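Neutral ceramidase (Pseudomonas aeruginosa, PDB 2ZWS) catalyses the hydrolysis of the N-acyl bond of ceramides to sphingosine and free fatty acid, and also the reverse synthesis, using a zinc ion. Local coordinates at residues Q369-L377 and T451-E459; T389-M397 and G440-Y448. All coordinates share one frame; numbering follows the deposited sequence.

Contact 1 of 2, residues Q369-L377 and T451-E459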
# COMPACT_ATOMS: atom_id res chain seq x y z
N GLN A 369 -5.91 -4.41 33.88
CA GLN A 369 -6.24 -3.12 34.46
C GLN A 369 -5.86 -1.96 33.57
O GLN A 369 -6.67 -1.06 33.36
CB GLN A 369 -5.67 -2.96 35.87
CG GLN A 369 -6.41 -3.80 36.90
CD GLN A 369 -7.94 -3.72 36.77
OE1 GLN A 369 -8.60 -4.72 36.46
NE2 GLN A 369 -8.50 -2.53 36.99
N CYS A 370 -4.63 -1.96 33.04
CA CYS A 370 -4.35 -0.73 32.33
C CYS A 370 -4.90 -0.72 30.86
O CYS A 370 -5.07 0.38 30.36
CB CYS A 370 -2.91 -0.14 32.58
SG CYS A 370 -2.46 0.44 34.26
N GLN A 371 -5.31 -1.85 30.29
CA GLN A 371 -6.04 -1.85 29.00
C GLN A 371 -7.46 -1.26 29.08
O GLN A 371 -8.14 -1.10 28.06
CB GLN A 371 -6.08 -3.27 28.41
CG GLN A 371 -4.73 -3.77 27.90
CD GLN A 371 -4.35 -3.16 26.55
OE1 GLN A 371 -5.18 -2.51 25.90
NE2 GLN A 371 -3.09 -3.36 26.12
N ALA A 372 -7.91 -0.95 30.31
CA ALA A 372 -9.12 -0.14 30.55
C ALA A 372 -10.37 -0.81 30.00
O ALA A 372 -10.64 -1.96 30.36
CB ALA A 372 -8.93 1.31 30.02
N GLU A 373 -11.11 -0.16 29.12
CA GLU A 373 -12.38 -0.74 28.68
C GLU A 373 -12.28 -1.93 27.73
O GLU A 373 -13.27 -2.57 27.41
CB GLU A 373 -13.41 0.31 28.22
CG GLU A 373 -12.91 1.54 27.53
CD GLU A 373 -12.16 2.51 28.43
OE1 GLU A 373 -12.71 3.12 29.38
OE2 GLU A 373 -10.98 2.69 28.14
N LYS A 374 -11.07 -2.24 27.28
CA LYS A 374 -10.87 -3.40 26.44
C LYS A 374 -11.15 -4.71 27.17
O LYS A 374 -10.78 -4.88 28.33
CB LYS A 374 -9.42 -3.40 25.94
CG LYS A 374 -9.11 -4.50 24.89
CD LYS A 374 -7.64 -4.43 24.41
CE LYS A 374 -7.45 -3.29 23.42
NZ LYS A 374 -5.99 -3.03 23.27
N THR A 375 -11.84 -5.63 26.48
CA THR A 375 -11.89 -7.01 26.97
C THR A 375 -10.92 -7.81 26.12
O THR A 375 -11.09 -8.01 24.90
CB THR A 375 -13.31 -7.61 27.06
OG1 THR A 375 -13.81 -7.93 25.77
CG2 THR A 375 -14.26 -6.65 27.76
N ILE A 376 -9.85 -8.23 26.77
CA ILE A 376 -8.73 -8.82 26.05
C ILE A 376 -9.11 -10.16 25.43
O ILE A 376 -9.61 -11.06 26.11
CB ILE A 376 -7.50 -8.96 26.97
CG1 ILE A 376 -7.00 -7.57 27.38
CG2 ILE A 376 -6.42 -9.80 26.29
CD1 ILE A 376 -5.95 -7.56 28.48
N LEU A 377 -8.87 -10.27 24.12
CA LEU A 377 -9.00 -11.51 23.38
C LEU A 377 -7.66 -12.23 23.27
O LEU A 377 -7.56 -13.45 23.45
CB LEU A 377 -9.58 -11.25 21.99
CG LEU A 377 -9.68 -12.44 21.02
CD1 LEU A 377 -10.67 -13.49 21.53
CD2 LEU A 377 -10.07 -11.96 19.64
N THR A 451 -8.71 7.74 19.56
CA THR A 451 -8.55 8.70 20.66
C THR A 451 -8.97 8.01 21.96
O THR A 451 -9.62 6.97 21.93
CB THR A 451 -9.44 9.93 20.48
OG1 THR A 451 -10.80 9.48 20.41
CG2 THR A 451 -9.10 10.70 19.19
N ARG A 452 -8.65 8.62 23.10
CA ARG A 452 -9.10 8.10 24.41
C ARG A 452 -10.61 7.82 24.44
O ARG A 452 -11.07 6.76 24.92
CB ARG A 452 -8.69 9.06 25.55
CG ARG A 452 -9.16 8.64 26.95
CD ARG A 452 -8.45 7.40 27.41
NE ARG A 452 -8.97 6.75 28.62
CZ ARG A 452 -9.86 5.76 28.62
NH1 ARG A 452 -10.24 5.21 29.76
NH2 ARG A 452 -10.38 5.32 27.47
N GLU A 453 -11.37 8.76 23.90
CA GLU A 453 -12.85 8.67 23.90
C GLU A 453 -13.33 7.56 22.97
O GLU A 453 -14.17 6.73 23.35
CB GLU A 453 -13.47 10.02 23.52
CG GLU A 453 -13.09 11.17 24.47
CD GLU A 453 -11.82 11.97 24.08
OE1 GLU A 453 -10.94 11.48 23.32
OE2 GLU A 453 -11.71 13.13 24.56
N GLU A 454 -12.77 7.49 21.77
CA GLU A 454 -13.10 6.39 20.87
C GLU A 454 -12.74 5.04 21.48
O GLU A 454 -13.48 4.07 21.33
CB GLU A 454 -12.35 6.54 19.54
CG GLU A 454 -12.88 7.64 18.66
CD GLU A 454 -11.86 8.14 17.66
OE1 GLU A 454 -10.76 7.55 17.57
OE2 GLU A 454 -12.16 9.12 16.96
N TYR A 455 -11.56 4.97 22.10
CA TYR A 455 -11.08 3.73 22.68
C TYR A 455 -12.11 3.16 23.64
O TYR A 455 -12.36 1.95 23.63
CB TYR A 455 -9.77 3.95 23.42
CG TYR A 455 -9.16 2.71 24.01
CD1 TYR A 455 -8.19 1.99 23.29
CD2 TYR A 455 -9.52 2.26 25.29
CE1 TYR A 455 -7.60 0.85 23.82
CE2 TYR A 455 -8.94 1.12 25.84
CZ TYR A 455 -7.97 0.42 25.09
OH TYR A 455 -7.38 -0.70 25.61
N ALA A 456 -12.72 4.05 24.44
CA ALA A 456 -13.68 3.61 25.48
C ALA A 456 -14.88 2.87 24.89
O ALA A 456 -15.43 1.97 25.52
CB ALA A 456 -14.14 4.78 26.34
N ALA A 457 -15.27 3.25 23.67
CA ALA A 457 -16.40 2.61 22.99
C ALA A 457 -16.10 1.19 22.53
O ALA A 457 -17.01 0.38 22.39
CB ALA A 457 -16.88 3.47 21.84
N GLN A 458 -14.82 0.91 22.27
CA GLN A 458 -14.37 -0.44 21.85
C GLN A 458 -15.11 -1.00 20.64
O GLN A 458 -15.47 -2.18 20.62
CB GLN A 458 -14.35 -1.44 23.02
CG GLN A 458 -13.24 -1.20 24.02
CD GLN A 458 -11.86 -1.53 23.46
OE1 GLN A 458 -11.58 -2.67 23.13
NE2 GLN A 458 -11.00 -0.53 23.40
N GLU A 459 -15.31 -0.16 19.63
CA GLU A 459 -15.68 -0.67 18.31
C GLU A 459 -14.38 -1.24 17.72
O GLU A 459 -13.37 -1.27 18.41
CB GLU A 459 -16.27 0.45 17.45
CG GLU A 459 -17.66 0.90 17.94
CD GLU A 459 -18.35 1.77 16.93
OE1 GLU A 459 -17.93 2.94 16.75
OE2 GLU A 459 -19.32 1.29 16.28
O HOH W 1 -12.72 -4.89 23.64

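Contact 2 of 2, residues T389-M397 and G440-Y448. With ZN (zinc ion), chain B; FMT (formic acid), chain D.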
# COMPACT_ATOMS: atom_id res chain seq x y z
N THR A 389 3.16 -8.89 18.06
CA THR A 389 2.99 -7.54 17.56
C THR A 389 4.24 -6.73 17.89
O THR A 389 4.98 -7.09 18.79
CB THR A 389 1.74 -6.87 18.19
OG1 THR A 389 1.68 -7.16 19.60
CG2 THR A 389 0.46 -7.34 17.51
N PRO A 390 4.52 -5.65 17.12
CA PRO A 390 5.75 -4.87 17.39
C PRO A 390 5.78 -4.13 18.72
O PRO A 390 4.74 -3.84 19.31
CB PRO A 390 5.79 -3.85 16.24
CG PRO A 390 4.45 -3.87 15.62
CD PRO A 390 3.78 -5.17 15.94
N THR A 391 6.99 -3.80 19.16
CA THR A 391 7.24 -3.06 20.39
C THR A 391 8.09 -1.82 20.18
O THR A 391 8.06 -0.92 21.00
CB THR A 391 7.91 -3.96 21.44
OG1 THR A 391 9.19 -4.39 20.95
CG2 THR A 391 7.03 -5.19 21.75
N VAL A 392 8.88 -1.80 19.10
CA VAL A 392 9.79 -0.67 18.84
C VAL A 392 9.33 -0.09 17.51
O VAL A 392 9.33 -0.80 16.50
CB VAL A 392 11.27 -1.13 18.76
CG1 VAL A 392 12.18 0.03 18.26
CG2 VAL A 392 11.73 -1.72 20.11
N LEU A 393 8.91 1.16 17.53
CA LEU A 393 8.20 1.73 16.37
C LEU A 393 8.85 3.01 15.86
O LEU A 393 9.36 3.80 16.65
CB LEU A 393 6.73 1.99 16.72
CG LEU A 393 5.90 0.71 16.99
CD1 LEU A 393 4.57 1.12 17.52
CD2 LEU A 393 5.76 -0.09 15.70
N PRO A 394 8.86 3.19 14.52
CA PRO A 394 9.49 4.36 13.93
C PRO A 394 8.55 5.57 13.99
O PRO A 394 7.34 5.44 13.69
CB PRO A 394 9.70 3.94 12.47
CG PRO A 394 8.52 3.02 12.17
CD PRO A 394 8.26 2.30 13.51
N ILE A 395 9.13 6.71 14.36
CA ILE A 395 8.44 7.99 14.30
C ILE A 395 9.32 8.87 13.41
O ILE A 395 10.55 8.93 13.61
CB ILE A 395 8.33 8.62 15.72
CG1 ILE A 395 7.54 7.72 16.72
CG2 ILE A 395 7.76 10.05 15.63
CD1 ILE A 395 6.12 7.46 16.28
N GLN A 396 8.73 9.55 12.42
CA GLN A 396 9.49 10.28 11.44
C GLN A 396 8.73 11.51 10.99
O GLN A 396 7.49 11.48 10.87
CB GLN A 396 9.73 9.37 10.23
CG GLN A 396 10.69 9.98 9.20
CD GLN A 396 10.93 9.02 8.06
OE1 GLN A 396 9.97 8.49 7.52
NE2 GLN A 396 12.21 8.78 7.71
N MET A 397 9.49 12.57 10.70
CA MET A 397 8.94 13.79 10.11
C MET A 397 9.90 14.33 9.08
O MET A 397 11.12 14.35 9.31
CB MET A 397 8.69 14.88 11.15
CG MET A 397 7.64 14.56 12.19
SD MET A 397 7.45 15.84 13.46
CE MET A 397 7.06 17.27 12.44
N GLY A 440 -0.34 8.15 7.65
CA GLY A 440 -0.41 6.86 8.37
C GLY A 440 0.15 5.75 7.48
O GLY A 440 0.52 6.00 6.32
N TYR A 441 0.21 4.54 8.01
CA TYR A 441 0.71 3.37 7.26
C TYR A 441 2.15 3.56 6.79
O TYR A 441 2.52 3.09 5.71
CB TYR A 441 -0.17 3.05 6.04
CG TYR A 441 -1.65 2.99 6.36
CD1 TYR A 441 -2.23 1.80 6.78
CD2 TYR A 441 -2.45 4.13 6.27
CE1 TYR A 441 -3.62 1.74 7.09
CE2 TYR A 441 -3.81 4.10 6.58
CZ TYR A 441 -4.39 2.90 7.00
OH TYR A 441 -5.72 2.91 7.30
N ALA A 442 2.97 4.23 7.59
CA ALA A 442 4.37 4.50 7.18
C ALA A 442 5.41 3.79 8.07
O ALA A 442 5.31 3.82 9.31
CB ALA A 442 4.67 6.01 7.18
N ASN A 443 6.39 3.14 7.41
CA ASN A 443 7.59 2.59 8.03
C ASN A 443 7.44 1.34 8.90
O ASN A 443 8.41 0.59 9.03
CB ASN A 443 8.40 3.66 8.78
CG ASN A 443 8.85 4.81 7.89
OD1 ASN A 443 8.87 5.98 8.34
ND2 ASN A 443 9.25 4.51 6.67
N ALA A 444 6.26 1.13 9.49
CA ALA A 444 5.94 -0.13 10.19
C ALA A 444 4.44 -0.21 10.26
O ALA A 444 3.74 0.71 9.79
CB ALA A 444 6.56 -0.17 11.58
N TYR A 445 3.93 -1.28 10.85
CA TYR A 445 2.48 -1.38 11.04
C TYR A 445 2.18 -1.91 12.41
O TYR A 445 2.59 -3.01 12.77
CB TYR A 445 1.88 -2.29 9.97
CG TYR A 445 0.39 -2.38 10.09
CD1 TYR A 445 -0.45 -1.37 9.60
CD2 TYR A 445 -0.19 -3.47 10.75
CE1 TYR A 445 -1.85 -1.46 9.77
CE2 TYR A 445 -1.56 -3.58 10.88
CZ TYR A 445 -2.39 -2.57 10.41
OH TYR A 445 -3.75 -2.67 10.56
N ALA A 446 1.44 -1.12 13.19
CA ALA A 446 1.11 -1.50 14.57
C ALA A 446 -0.39 -1.28 14.79
O ALA A 446 -0.81 -0.68 15.79
CB ALA A 446 1.96 -0.69 15.55
N SER A 447 -1.19 -1.81 13.86
CA SER A 447 -2.64 -1.84 13.98
C SER A 447 -3.28 -0.44 14.08
O SER A 447 -2.91 0.43 13.35
CB SER A 447 -3.05 -2.80 15.11
OG SER A 447 -2.64 -4.12 14.76
N TYR A 448 -4.22 -0.23 15.00
CA TYR A 448 -5.07 0.98 14.96
C TYR A 448 -4.78 1.97 16.09
O TYR A 448 -4.26 1.60 17.14
CB TYR A 448 -6.57 0.60 14.93
CG TYR A 448 -7.02 0.02 13.60
CD1 TYR A 448 -6.76 -1.30 13.25
CD2 TYR A 448 -7.72 0.81 12.69
CE1 TYR A 448 -7.16 -1.83 11.98
CE2 TYR A 448 -8.15 0.31 11.47
CZ TYR A 448 -7.86 -1.00 11.08
OH TYR A 448 -8.28 -1.46 9.82
ZN ZN B . -7.38 -0.86 7.94
C FMT D . 5.15 -4.72 11.54
O1 FMT D . 5.57 -3.59 11.21
O2 FMT D . 5.67 -5.80 11.18
O HOH W 2 -7.81 -2.85 7.38

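Contact 1 of 2, residues Q369-L377 and T451-E459
The backbone oxygen of Q371 is gripped twice: Y455 OH donates to Q371 O at 2.6 Å, and K374 N closes the type II' turn on the same atom at 3.2 Å. With CG opposite its backbone N (chi1 -177°), Y455 extends from helix 452-457 into this turn, and the carbonyl meets its ring at the edge. The methylenes of K374 cross the phenol end at about a right angle. K374 NZ continues to Q371 OE1 at 2.8 Å and to the backbone oxygens of T465 and A325, so the buried ammonium is well supplied with acceptors. Over one ring face of Y455 lies the Q458 amide, with NE2 3.4 Å above the ring plane and donating to Y455 O at 2.8 Å. That bond fixes the amide, and its other end, OE1, reaches T375 N through a water. Beside the ring, E373 and R452 form a salt bridge: NH2 meets OE2 at 2.8 Å from above the carboxylate plane, and OE2 also lies at the Y455 ring edge. The NH1 bonds are weak; W470 adds a cation-pi partner to the arginine. The turn leads from helix 365-370 to strand 376-378, which pairs with 326-327, while helix 452-457, opened by the T451-E454 capping box, rests against helices 162-165 and 414-428.

Contact 2 of 2, residues T389-M397 and G440-Y448
The side chains of Q396 and N443 cross at about a right angle, their amide planes 70° apart, where strand 392-400 meets the loop; Q396 NE2 is bonded to V91 O. Two residues on from N443, the Y445 ring has S447 N 3.5 Å above one face, offset toward the rim. The Y445 backbone oxygen touches P390 across the contact, CG to O at 3.5 Å. Across the rest of the contact the meeting is apolar. The P394 ring sets CG against N443 CB at 3.5 Å and CD against A444 CB at 3.6 Å. A chi1 of -67° puts L393 CG beside its own backbone N, which brings both methyls to A446, CD1 lying 3.7 Å from A446 CB. Proline rings and leucine methyls thus pack against the loop's CB atoms, while Y445 N donates to O1 of a formic acid, probably from the crystallisation liquor, at 2.9 Å and fairly straight (162°). Q68 N and S106 OG hold the same molecule. Y448 OH binds zinc at 2.2 Å, joined by H97, H204, E411 and a water. Y441 OH and Y445 OH both bond to the E411 carboxylate and so probably help to orient it. As Y445, Q68 and S106 are inferred substrate-binding residues, the formic acid probably marks part of the substrate pocket, beside a contact that is itself mainly apolar.

How the contacts relate
The centres of contacts 1 and 2 lie 20 Å apart, on the same side of the chain's centre and within the N-terminal ceramidase domain. Along the chain the order is 369-377, 389-397, 440-448, 451-459, so contact 2 falls wholly within the span that contact 1 brings together. That span includes strands 392-400, 403-407 and 435-439 of one mixed sheet, with helix 414-428 before the last. Contact 2 is deep, at the zinc site; contact 1 is nearer the surface. Strand 448-449 carries the chain from one to the other, and the Y448 and Y455 side chains are about 9 Å apart, so helix 452-457 follows the zinc-binding tyrosine directly in the chain.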